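Local coordinates for protein putative 4-amino-4-deoxychorismate lyase (Thermus thermophilus, PDB 2ZGI) that binds pyridoxal 5'-phosphate and is probably a lyase of the class-IV aminotransferase family, perhaps acting on 4-amino-4-deoxychorismate, at residues D[120-124]-D[125-129]; D[36-39]-D[40-44]; D[129-132]-D[133-137]; D[11-14]-D[15-19]. One frame throughout, in Å; residues are numbered along the deposited sequence.

Three of the four contacts touch one cofactor; the fourth lies away from it, at the second subunit. Contact 1 carries Lys126, covalently joined to pyridoxal phosphate, while contact 2 supplies Arg44 to the phosphate; the two touch where Lys126 CD packs 3.4 Å from Arg44 NH2. Contact 3 continues directly from contact 1 through the shared Asn129 and brings two tyrosines to the pyridine side of the cofactor. Contacts 2 and 3 therefore serve opposite ends of the same molecule, their centres about 24 Å apart and on opposite sides of the chain's centre. Contacts 1 and 3 meet the second subunit as well.

Contact 1 (D[120-124]-D[125-129]); sequences PDLAR and YKTGN. With PLP (pyridoxal-5'-phosphate), chain P.
Asp121 and Tyr125 meet at a type I beta turn, Leu122 to Tyr125, that delivers the chain to Lys126, the cofactor-bearing lysine of this class-IV aminotransferase relative. Asp121 O lies at the edge of the tyrosine ring, 3.6 Å from Tyr125 CE2, whereas the carboxylate serves the assembly through a salt bridge to Arg117 of the second subunit. Leu122 opens the turn, its O accepting from Tyr125 N over 3.0 Å. Its side chain reaches past the turn, and CD1 of Leu122 rests 4.1 Å from CB of Asn129. Ala123 turns its methyl away; a water lies 2.8 Å from Tyr125 O, with a weak, longer approach to Ala123 O, and it has more acceptors in reach than protons.

Arg124 lies against the tyrosine. Its CG is wedged between the backbone N and the carbonyl carbon (chi1 49°), which lays the side chain alongside Tyr125, both pointing the same way. Arg124 CG sits over the ring face, 3.4 Å from the Tyr125 centroid and 16° off the normal, a CH-pi contact; farther out, the guanidinium runs almost parallel to the ring, planes 4° apart, with Tyr125 OH over its face. His48 meets the same ring edge-to-face. Beyond the turn, Asn129 N donates to Thr127 OG1 over 3.0 Å, an ST turn that bends the loop after the lysine. Between the two turns, Lys126 bends at its last torsion, and NZ of Lys126 is bonded covalently to C4A of pyridoxal phosphate, 1.8 Å away.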
# COMPACT_ATOMS: atom_id res chain seq x y z
N PRO D 120 -9.15 -8.30 -4.89
CA PRO D 120 -8.71 -8.23 -6.26
C PRO D 120 -9.46 -9.23 -7.14
O PRO D 120 -9.73 -8.93 -8.30
CB PRO D 120 -7.23 -8.60 -6.17
CG PRO D 120 -6.85 -8.16 -4.85
CD PRO D 120 -8.01 -8.48 -3.97
N ASP D 121 -9.80 -10.38 -6.59
CA ASP D 121 -10.41 -11.43 -7.42
C ASP D 121 -11.93 -11.52 -7.31
O ASP D 121 -12.57 -12.14 -8.17
CB ASP D 121 -9.79 -12.80 -7.11
CG ASP D 121 -8.29 -12.83 -7.30
OD1 ASP D 121 -7.77 -12.63 -8.43
OD2 ASP D 121 -7.61 -13.07 -6.29
N LEU D 122 -12.51 -10.94 -6.27
CA LEU D 122 -13.94 -11.05 -6.02
C LEU D 122 -14.73 -9.76 -6.19
O LEU D 122 -15.95 -9.74 -5.99
CB LEU D 122 -14.20 -11.64 -4.63
CG LEU D 122 -13.47 -12.94 -4.23
CD1 LEU D 122 -13.87 -13.33 -2.81
CD2 LEU D 122 -13.70 -14.11 -5.21
N ALA D 123 -14.03 -8.67 -6.52
CA ALA D 123 -14.63 -7.34 -6.61
C ALA D 123 -15.77 -7.28 -7.61
O ALA D 123 -16.73 -6.50 -7.47
CB ALA D 123 -13.57 -6.31 -7.00
N ARG D 124 -15.68 -8.11 -8.64
CA ARG D 124 -16.64 -8.07 -9.72
C ARG D 124 -17.87 -8.90 -9.38
O ARG D 124 -18.88 -8.80 -10.09
CB ARG D 124 -16.00 -8.54 -11.02
CG ARG D 124 -15.25 -9.87 -10.88
CD ARG D 124 -14.47 -10.24 -12.16
NE ARG D 124 -15.37 -10.28 -13.31
CZ ARG D 124 -15.04 -10.67 -14.54
NH1 ARG D 124 -13.81 -11.07 -14.84
NH2 ARG D 124 -15.97 -10.65 -15.49
N TYR D 125 -17.77 -9.73 -8.33
CA TYR D 125 -18.87 -10.61 -7.91
C TYR D 125 -19.53 -10.14 -6.62
O TYR D 125 -18.90 -9.52 -5.74
CB TYR D 125 -18.35 -12.05 -7.77
CG TYR D 125 -17.56 -12.47 -8.99
CD1 TYR D 125 -18.18 -12.56 -10.25
CD2 TYR D 125 -16.20 -12.73 -8.90
CE1 TYR D 125 -17.45 -12.91 -11.40
CE2 TYR D 125 -15.46 -13.10 -10.04
CZ TYR D 125 -16.11 -13.19 -11.28
OH TYR D 125 -15.41 -13.53 -12.41
N LYS D 126 -20.83 -10.45 -6.51
CA LYS D 126 -21.62 -10.11 -5.33
C LYS D 126 -21.61 -11.34 -4.42
O LYS D 126 -22.45 -12.26 -4.57
CB LYS D 126 -23.03 -9.73 -5.78
CG LYS D 126 -23.69 -8.68 -4.90
CD LYS D 126 -24.88 -8.08 -5.59
CE LYS D 126 -25.84 -7.51 -4.58
NZ LYS D 126 -25.24 -6.28 -4.00
N THR D 127 -20.62 -11.39 -3.51
CA THR D 127 -20.35 -12.58 -2.71
C THR D 127 -20.58 -12.36 -1.22
O THR D 127 -20.64 -11.23 -0.74
CB THR D 127 -18.88 -13.12 -2.90
OG1 THR D 127 -17.95 -12.34 -2.11
CG2 THR D 127 -18.46 -13.03 -4.35
N GLY D 128 -20.67 -13.48 -0.50
CA GLY D 128 -20.69 -13.52 0.95
C GLY D 128 -19.41 -13.07 1.63
O GLY D 128 -19.37 -13.00 2.86
N ASN D 129 -18.37 -12.75 0.85
CA ASN D 129 -17.17 -12.18 1.45
C ASN D 129 -17.32 -10.67 1.48
O ASN D 129 -16.76 -9.94 0.63
CB ASN D 129 -15.93 -12.65 0.69
CG ASN D 129 -15.50 -14.03 1.11
OD1 ASN D 129 -16.33 -14.90 1.44
ND2 ASN D 129 -14.23 -14.25 1.12
N1 PLP P . -21.81 -2.16 -4.86
C2 PLP P . -21.76 -3.27 -4.08
C2A PLP P . -20.50 -3.58 -3.33
C3 PLP P . -22.89 -4.09 -3.97
O3 PLP P . -22.79 -5.20 -3.18
C4 PLP P . -24.04 -3.78 -4.71
C4A PLP P . -25.28 -4.64 -4.69
C5 PLP P . -24.04 -2.65 -5.53
C6 PLP P . -22.89 -1.86 -5.57
C5A PLP P . -25.25 -2.22 -6.32
O4P PLP P . -25.64 -3.12 -7.36
P PLP P . -27.12 -3.18 -7.98
O1P PLP P . -27.37 -1.85 -8.66
O2P PLP P . -28.13 -3.37 -6.87
O3P PLP P . -26.95 -4.36 -8.87
O HOH W 1 -18.82 -6.86 -4.81

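Contact 2 (D[36-39]-D[40-44]); sequences LWLE and EHLAR. With PLP (pyridoxal-5'-phosphate), chain P.
The start of helix 38-51, which presents Arg44 to the cofactor's phosphate one turn further on, is marked by the N-cap residue Trp37, whose O accepts from His41 N over 3.0 Å. Leu42 and Ala43 continue the pattern onto Leu38 and Glu39. With CG beside its own backbone N (chi1 -78°), His41 turns a ring edge back to the start of the helix, CD2 lying 3.1 Å from Trp37 O. A water donating to Leu36 O also takes a weak bond from His41 NE2, while ND1 is paired with Thr26 OG1. Glu40 bends at chi2 (91°) to bring OE1 within 3.3 Å of Trp37 CB; its OE2 makes a salt bridge with Lys187, which also forms a cation-pi contact with Trp37. Leu38 CD1 packs 3.8 Å from Leu42 CD1, facing helix 59-72. A phenylalanine in place of His41 would probably leave Thr26 without its imidazole mate and the water without its ring donor. Arg44 NH1 donates to O3P of pyridoxal phosphate over 2.6 Å, NH2 only weakly, with the phosphorus in the guanidinium plane. Since Thr26 OG1 also bonds Arg44 NH2, the threonine is the second-shell group beside the arginine, and the imidazole is likely to steady its hydroxyl.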
# COMPACT_ATOMS: atom_id res chain seq x y z
N LEU D 36 -38.39 -5.67 -9.93
CA LEU D 36 -37.69 -4.84 -10.90
C LEU D 36 -36.48 -5.55 -11.43
O LEU D 36 -35.67 -6.08 -10.67
CB LEU D 36 -37.30 -3.49 -10.29
CG LEU D 36 -38.36 -2.39 -10.23
CD1 LEU D 36 -39.57 -2.77 -9.44
CD2 LEU D 36 -37.71 -1.09 -9.67
N TRP D 37 -36.36 -5.56 -12.76
CA TRP D 37 -35.20 -6.11 -13.44
C TRP D 37 -34.90 -7.54 -13.03
O TRP D 37 -33.76 -7.93 -12.92
CB TRP D 37 -33.97 -5.19 -13.30
CG TRP D 37 -34.28 -3.76 -13.62
CD1 TRP D 37 -35.02 -3.30 -14.67
CD2 TRP D 37 -33.85 -2.61 -12.89
NE1 TRP D 37 -35.09 -1.93 -14.63
CE2 TRP D 37 -34.38 -1.48 -13.56
CE3 TRP D 37 -33.06 -2.41 -11.75
CZ2 TRP D 37 -34.14 -0.18 -13.12
CZ3 TRP D 37 -32.83 -1.12 -11.31
CH2 TRP D 37 -33.37 -0.02 -11.99
N LEU D 38 -35.96 -8.33 -12.87
CA LEU D 38 -35.83 -9.73 -12.43
C LEU D 38 -34.93 -10.55 -13.36
O LEU D 38 -34.10 -11.33 -12.90
CB LEU D 38 -37.23 -10.39 -12.29
CG LEU D 38 -37.24 -11.88 -11.91
CD1 LEU D 38 -36.59 -12.09 -10.53
CD2 LEU D 38 -38.68 -12.48 -11.93
N GLU D 39 -35.11 -10.36 -14.67
CA GLU D 39 -34.26 -11.01 -15.66
C GLU D 39 -32.78 -10.72 -15.44
O GLU D 39 -31.97 -11.62 -15.44
CB GLU D 39 -34.65 -10.57 -17.07
CG GLU D 39 -33.98 -11.41 -18.15
CD GLU D 39 -34.67 -11.31 -19.50
OE1 GLU D 39 -35.08 -10.20 -19.90
OE2 GLU D 39 -34.79 -12.37 -20.17
N GLU D 40 -32.44 -9.46 -15.26
CA GLU D 40 -31.05 -9.05 -15.06
C GLU D 40 -30.46 -9.62 -13.76
O GLU D 40 -29.30 -10.05 -13.74
CB GLU D 40 -30.93 -7.52 -15.06
CG GLU D 40 -31.10 -6.89 -16.46
CD GLU D 40 -32.55 -6.51 -16.79
OE1 GLU D 40 -33.49 -6.88 -16.04
OE2 GLU D 40 -32.75 -5.84 -17.83
N HIS D 41 -31.28 -9.67 -12.69
CA HIS D 41 -30.80 -10.19 -11.40
C HIS D 41 -30.55 -11.69 -11.49
O HIS D 41 -29.54 -12.21 -10.98
CB HIS D 41 -31.80 -9.89 -10.28
CG HIS D 41 -31.75 -8.48 -9.81
ND1 HIS D 41 -30.84 -8.05 -8.87
CD2 HIS D 41 -32.49 -7.39 -10.14
CE1 HIS D 41 -31.02 -6.76 -8.64
NE2 HIS D 41 -32.01 -6.34 -9.41
N LEU D 42 -31.45 -12.40 -12.17
CA LEU D 42 -31.24 -13.86 -12.27
C LEU D 42 -30.07 -14.22 -13.20
O LEU D 42 -29.34 -15.16 -12.94
CB LEU D 42 -32.53 -14.59 -12.66
CG LEU D 42 -33.67 -14.44 -11.64
CD1 LEU D 42 -34.96 -15.17 -12.09
CD2 LEU D 42 -33.24 -14.89 -10.23
N ALA D 43 -29.91 -13.45 -14.27
CA ALA D 43 -28.76 -13.57 -15.17
C ALA D 43 -27.46 -13.32 -14.42
O ALA D 43 -26.53 -14.12 -14.48
CB ALA D 43 -28.90 -12.58 -16.31
N ARG D 44 -27.38 -12.20 -13.69
CA ARG D 44 -26.16 -11.92 -12.92
C ARG D 44 -25.86 -13.00 -11.88
O ARG D 44 -24.71 -13.44 -11.76
CB ARG D 44 -26.25 -10.56 -12.23
CG ARG D 44 -24.94 -10.21 -11.48
CD ARG D 44 -24.92 -8.78 -10.99
NE ARG D 44 -25.81 -8.63 -9.85
CZ ARG D 44 -26.07 -7.48 -9.24
NH1 ARG D 44 -25.50 -6.33 -9.65
NH2 ARG D 44 -26.92 -7.48 -8.21
N1 PLP P . -21.81 -2.16 -4.86
C2 PLP P . -21.76 -3.27 -4.08
C2A PLP P . -20.50 -3.58 -3.33
C3 PLP P . -22.89 -4.09 -3.97
O3 PLP P . -22.79 -5.20 -3.18
C4 PLP P . -24.04 -3.78 -4.71
C4A PLP P . -25.28 -4.64 -4.69
C5 PLP P . -24.04 -2.65 -5.53
C6 PLP P . -22.89 -1.86 -5.57
C5A PLP P . -25.25 -2.22 -6.32
O4P PLP P . -25.64 -3.12 -7.36
P PLP P . -27.12 -3.18 -7.98
O1P PLP P . -27.37 -1.85 -8.66
O2P PLP P . -28.13 -3.37 -6.87
O3P PLP P . -26.95 -4.36 -8.87
O HOH W 2 -34.33 -4.74 -8.50

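Contact 3 (D[129-132]-D[133-137]); sequences NYLP and YRLAL. With PLP (pyridoxal-5'-phosphate), chain P.
Tyr130 and Tyr133 cross at about a right angle as side chains, yet their rings stay close to parallel, planes 20° apart. The rings are slid so far past each other, centroids 5.1 Å apart, that they barely overlap; what covers one face of Tyr130 is the methylene of Tyr133 itself, CB standing 3.6 Å from the Tyr130 centroid in a CH-pi contact. The trans first torsion of Tyr130 (chi1 -170°) swings its ring forward over the opening turn of the helix to meet that carbon. Arg134 comes to another part of the same ring, CG lying 3.6 Å from Tyr130 CD2, and its guanidinium then leaves at a steep angle to bond His20 of the second subunit through NH1. The His20 ring also meets Tyr130.

Elsewhere on the turn Leu131 and Leu135 touch, CG to CD1, at 4.1 Å. Three backbone bonds fix this spacing, from Arg134 N to Tyr130 O, from Leu135 N to Leu131 O at 2.8 Å, and from Ala136 N to Pro132 O. Pro132, which has no N-H to give, fits the first turn, where none is required, and packs on Leu150.

Both tyrosines also border the cofactor: Tyr133 CE1 is 3.4 Å from the methyl C2A of pyridoxal phosphate, and O3 lies near the plane of the Tyr130 ring, at its edge. Here the N-terminal turn of the helix in the beta-alpha-beta unit strand 111-117, helix 131-142, strand 147-151 forms a wall of the cofactor pocket.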
# COMPACT_ATOMS: atom_id res chain seq x y z
N ASN D 129 -18.37 -12.75 0.85
CA ASN D 129 -17.17 -12.18 1.45
C ASN D 129 -17.32 -10.67 1.48
O ASN D 129 -16.76 -9.94 0.63
CB ASN D 129 -15.93 -12.65 0.69
CG ASN D 129 -15.50 -14.03 1.11
OD1 ASN D 129 -16.33 -14.90 1.44
ND2 ASN D 129 -14.23 -14.25 1.12
N TYR D 130 -18.14 -10.21 2.41
CA TYR D 130 -18.69 -8.86 2.33
C TYR D 130 -18.14 -7.97 3.47
O TYR D 130 -18.59 -6.86 3.66
CB TYR D 130 -20.23 -8.96 2.39
CG TYR D 130 -20.97 -7.71 2.07
CD1 TYR D 130 -21.02 -7.21 0.78
CD2 TYR D 130 -21.65 -7.02 3.08
CE1 TYR D 130 -21.71 -6.03 0.48
CE2 TYR D 130 -22.34 -5.84 2.80
CZ TYR D 130 -22.36 -5.36 1.50
OH TYR D 130 -23.03 -4.18 1.24
N LEU D 131 -17.20 -8.49 4.23
CA LEU D 131 -16.65 -7.75 5.39
C LEU D 131 -16.05 -6.36 5.06
O LEU D 131 -16.35 -5.37 5.76
CB LEU D 131 -15.66 -8.64 6.13
CG LEU D 131 -15.34 -8.33 7.59
CD1 LEU D 131 -16.59 -8.02 8.39
CD2 LEU D 131 -14.52 -9.48 8.18
N PRO D 132 -15.22 -6.27 4.00
CA PRO D 132 -14.69 -4.93 3.66
C PRO D 132 -15.80 -3.88 3.43
O PRO D 132 -15.65 -2.74 3.85
CB PRO D 132 -13.91 -5.17 2.37
CG PRO D 132 -13.49 -6.65 2.46
CD PRO D 132 -14.69 -7.31 3.11
N TYR D 133 -16.89 -4.28 2.77
CA TYR D 133 -18.03 -3.42 2.52
C TYR D 133 -18.72 -3.07 3.83
O TYR D 133 -19.08 -1.92 4.06
CB TYR D 133 -19.01 -4.07 1.53
CG TYR D 133 -18.31 -4.50 0.26
CD1 TYR D 133 -18.09 -3.59 -0.79
CD2 TYR D 133 -17.82 -5.80 0.12
CE1 TYR D 133 -17.39 -4.01 -1.96
CE2 TYR D 133 -17.14 -6.20 -1.00
CZ TYR D 133 -16.94 -5.32 -2.05
OH TYR D 133 -16.27 -5.78 -3.16
N ARG D 134 -18.88 -4.04 4.70
CA ARG D 134 -19.46 -3.72 6.03
C ARG D 134 -18.62 -2.66 6.74
O ARG D 134 -19.14 -1.63 7.20
CB ARG D 134 -19.56 -4.96 6.91
CG ARG D 134 -20.51 -6.06 6.38
CD ARG D 134 -20.61 -7.19 7.39
NE ARG D 134 -21.04 -6.73 8.71
CZ ARG D 134 -22.31 -6.57 9.09
NH1 ARG D 134 -23.33 -6.85 8.28
NH2 ARG D 134 -22.56 -6.13 10.32
N LEU D 135 -17.31 -2.91 6.81
CA LEU D 135 -16.38 -2.01 7.50
C LEU D 135 -16.35 -0.60 6.87
O LEU D 135 -16.29 0.42 7.60
CB LEU D 135 -14.98 -2.62 7.55
CG LEU D 135 -14.87 -3.90 8.37
CD1 LEU D 135 -13.58 -4.64 8.04
CD2 LEU D 135 -15.05 -3.66 9.94
N ALA D 136 -16.45 -0.54 5.53
CA ALA D 136 -16.54 0.72 4.83
C ALA D 136 -17.81 1.50 5.20
O ALA D 136 -17.76 2.74 5.43
CB ALA D 136 -16.42 0.51 3.29
N LEU D 137 -18.96 0.81 5.27
CA LEU D 137 -20.20 1.50 5.65
C LEU D 137 -20.16 1.92 7.13
O LEU D 137 -20.62 3.01 7.48
CB LEU D 137 -21.43 0.61 5.39
CG LEU D 137 -22.80 1.20 5.80
CD1 LEU D 137 -23.13 2.50 5.04
CD2 LEU D 137 -23.93 0.18 5.63
N1 PLP P . -21.81 -2.16 -4.86
C2 PLP P . -21.76 -3.27 -4.08
C2A PLP P . -20.50 -3.58 -3.33
C3 PLP P . -22.89 -4.09 -3.97
O3 PLP P . -22.79 -5.20 -3.18
C4 PLP P . -24.04 -3.78 -4.71
C4A PLP P . -25.28 -4.64 -4.69
C5 PLP P . -24.04 -2.65 -5.53
C6 PLP P . -22.89 -1.86 -5.57
C5A PLP P . -25.25 -2.22 -6.32
O4P PLP P . -25.64 -3.12 -7.36
P PLP P . -27.12 -3.18 -7.98
O1P PLP P . -27.37 -1.85 -8.66
O2P PLP P . -28.13 -3.37 -6.87
O3P PLP P . -26.95 -4.36 -8.87

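Contact 4 (D[11-14]-D[15-19]); sequences LALP and EAFLY
Leu11 and Leu18 reach toward each other tip to tip, CD2 of Leu11 coming within 3.4 Å of CD2 of Leu18, and these methyls lead a set of apolar contacts between the incoming loop and helix 15-19. Leu13 crosses Leu18 at about a right angle and presses its CB against CD1 of Leu18, also at 3.4 Å. Both approaches are tighter than usual, and Leu18 has a strained second torsion (chi2 -21°), so the exact placing of its two methyls is somewhat doubtful. Leu13 CD1 also meets the Phe17 ring obliquely, 4.2 Å from CE2, and Pro14 CD lies 4.3 Å from Phe17 CB, a patch extended by Val89 of strand 89-96. Leu18 packs as well on Leu18 of the second subunit. An alanine at Leu18 would remove both methyls and would probably open a gap beside Leu11 and Leu13.

The loop turns into the short helix at Pro14, which takes the N-cap position without a side-chain hydroxyl or carboxylate to cap with. Its carbonyl starts the backbone bonding instead: Leu18 N is shared weakly between Pro14 O, at 3.4 Å, and Glu15 O, and Tyr19 N follows with a closer bond to Glu15 O at 2.7 Å.

Charged contacts reach both the same chain and the second subunit. Glu15 OE2 forms salt bridges with Arg2 of its own chain and Arg95 of the second subunit, and Tyr19 makes a cation-pi contact with Arg82 of that subunit.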
# COMPACT_ATOMS: atom_id res chain seq x y z
N LEU D 11 -27.03 -27.54 13.00
CA LEU D 11 -26.78 -26.53 11.99
C LEU D 11 -27.63 -26.70 10.72
O LEU D 11 -27.54 -27.72 10.03
CB LEU D 11 -25.28 -26.53 11.66
CG LEU D 11 -24.70 -25.35 10.90
CD1 LEU D 11 -24.87 -24.04 11.70
CD2 LEU D 11 -23.22 -25.66 10.64
N ALA D 12 -28.43 -25.68 10.41
CA ALA D 12 -29.37 -25.72 9.28
C ALA D 12 -28.74 -25.60 7.89
O ALA D 12 -29.24 -26.16 6.90
CB ALA D 12 -30.44 -24.64 9.46
N LEU D 13 -27.66 -24.84 7.80
CA LEU D 13 -27.04 -24.55 6.50
C LEU D 13 -25.68 -25.20 6.48
O LEU D 13 -25.11 -25.45 7.54
CB LEU D 13 -26.89 -23.04 6.34
CG LEU D 13 -28.18 -22.25 6.22
CD1 LEU D 13 -28.02 -20.81 6.73
CD2 LEU D 13 -28.62 -22.26 4.79
N PRO D 14 -25.14 -25.50 5.27
CA PRO D 14 -23.81 -26.09 5.17
C PRO D 14 -22.71 -25.21 5.78
O PRO D 14 -22.80 -23.97 5.74
CB PRO D 14 -23.58 -26.21 3.66
CG PRO D 14 -24.94 -26.09 3.06
CD PRO D 14 -25.70 -25.19 3.95
N GLU D 15 -21.70 -25.89 6.30
CA GLU D 15 -20.53 -25.34 6.98
C GLU D 15 -19.87 -24.20 6.21
O GLU D 15 -19.71 -23.07 6.74
CB GLU D 15 -19.50 -26.48 7.10
CG GLU D 15 -18.86 -26.56 8.44
CD GLU D 15 -18.25 -27.90 8.68
OE1 GLU D 15 -17.21 -28.22 8.06
OE2 GLU D 15 -18.81 -28.64 9.51
N ALA D 16 -19.51 -24.49 4.96
CA ALA D 16 -18.74 -23.56 4.13
C ALA D 16 -19.50 -22.27 3.91
O ALA D 16 -18.91 -21.19 3.91
CB ALA D 16 -18.38 -24.19 2.78
N PHE D 17 -20.81 -22.39 3.76
CA PHE D 17 -21.68 -21.25 3.56
C PHE D 17 -21.55 -20.24 4.70
O PHE D 17 -21.46 -19.04 4.45
CB PHE D 17 -23.13 -21.74 3.49
CG PHE D 17 -24.12 -20.65 3.19
CD1 PHE D 17 -24.51 -20.40 1.89
CD2 PHE D 17 -24.67 -19.88 4.22
CE1 PHE D 17 -25.45 -19.39 1.61
CE2 PHE D 17 -25.60 -18.86 3.95
CZ PHE D 17 -25.98 -18.62 2.64
N LEU D 18 -21.56 -20.76 5.94
CA LEU D 18 -21.53 -19.97 7.17
C LEU D 18 -20.11 -19.56 7.50
O LEU D 18 -19.85 -18.40 7.87
CB LEU D 18 -22.03 -20.79 8.40
CG LEU D 18 -23.36 -21.52 8.63
CD1 LEU D 18 -24.48 -21.00 7.73
CD2 LEU D 18 -23.22 -23.01 8.50
N TYR D 19 -19.20 -20.52 7.42
CA TYR D 19 -17.83 -20.31 7.93
C TYR D 19 -16.92 -19.56 6.96
O TYR D 19 -15.90 -18.98 7.39
CB TYR D 19 -17.15 -21.63 8.29
CG TYR D 19 -17.62 -22.27 9.59
CD1 TYR D 19 -18.05 -21.50 10.68
CD2 TYR D 19 -17.57 -23.65 9.76
CE1 TYR D 19 -18.44 -22.10 11.90
CE2 TYR D 19 -17.96 -24.27 10.96
CZ TYR D 19 -18.41 -23.49 12.02
OH TYR D 19 -18.78 -24.09 13.22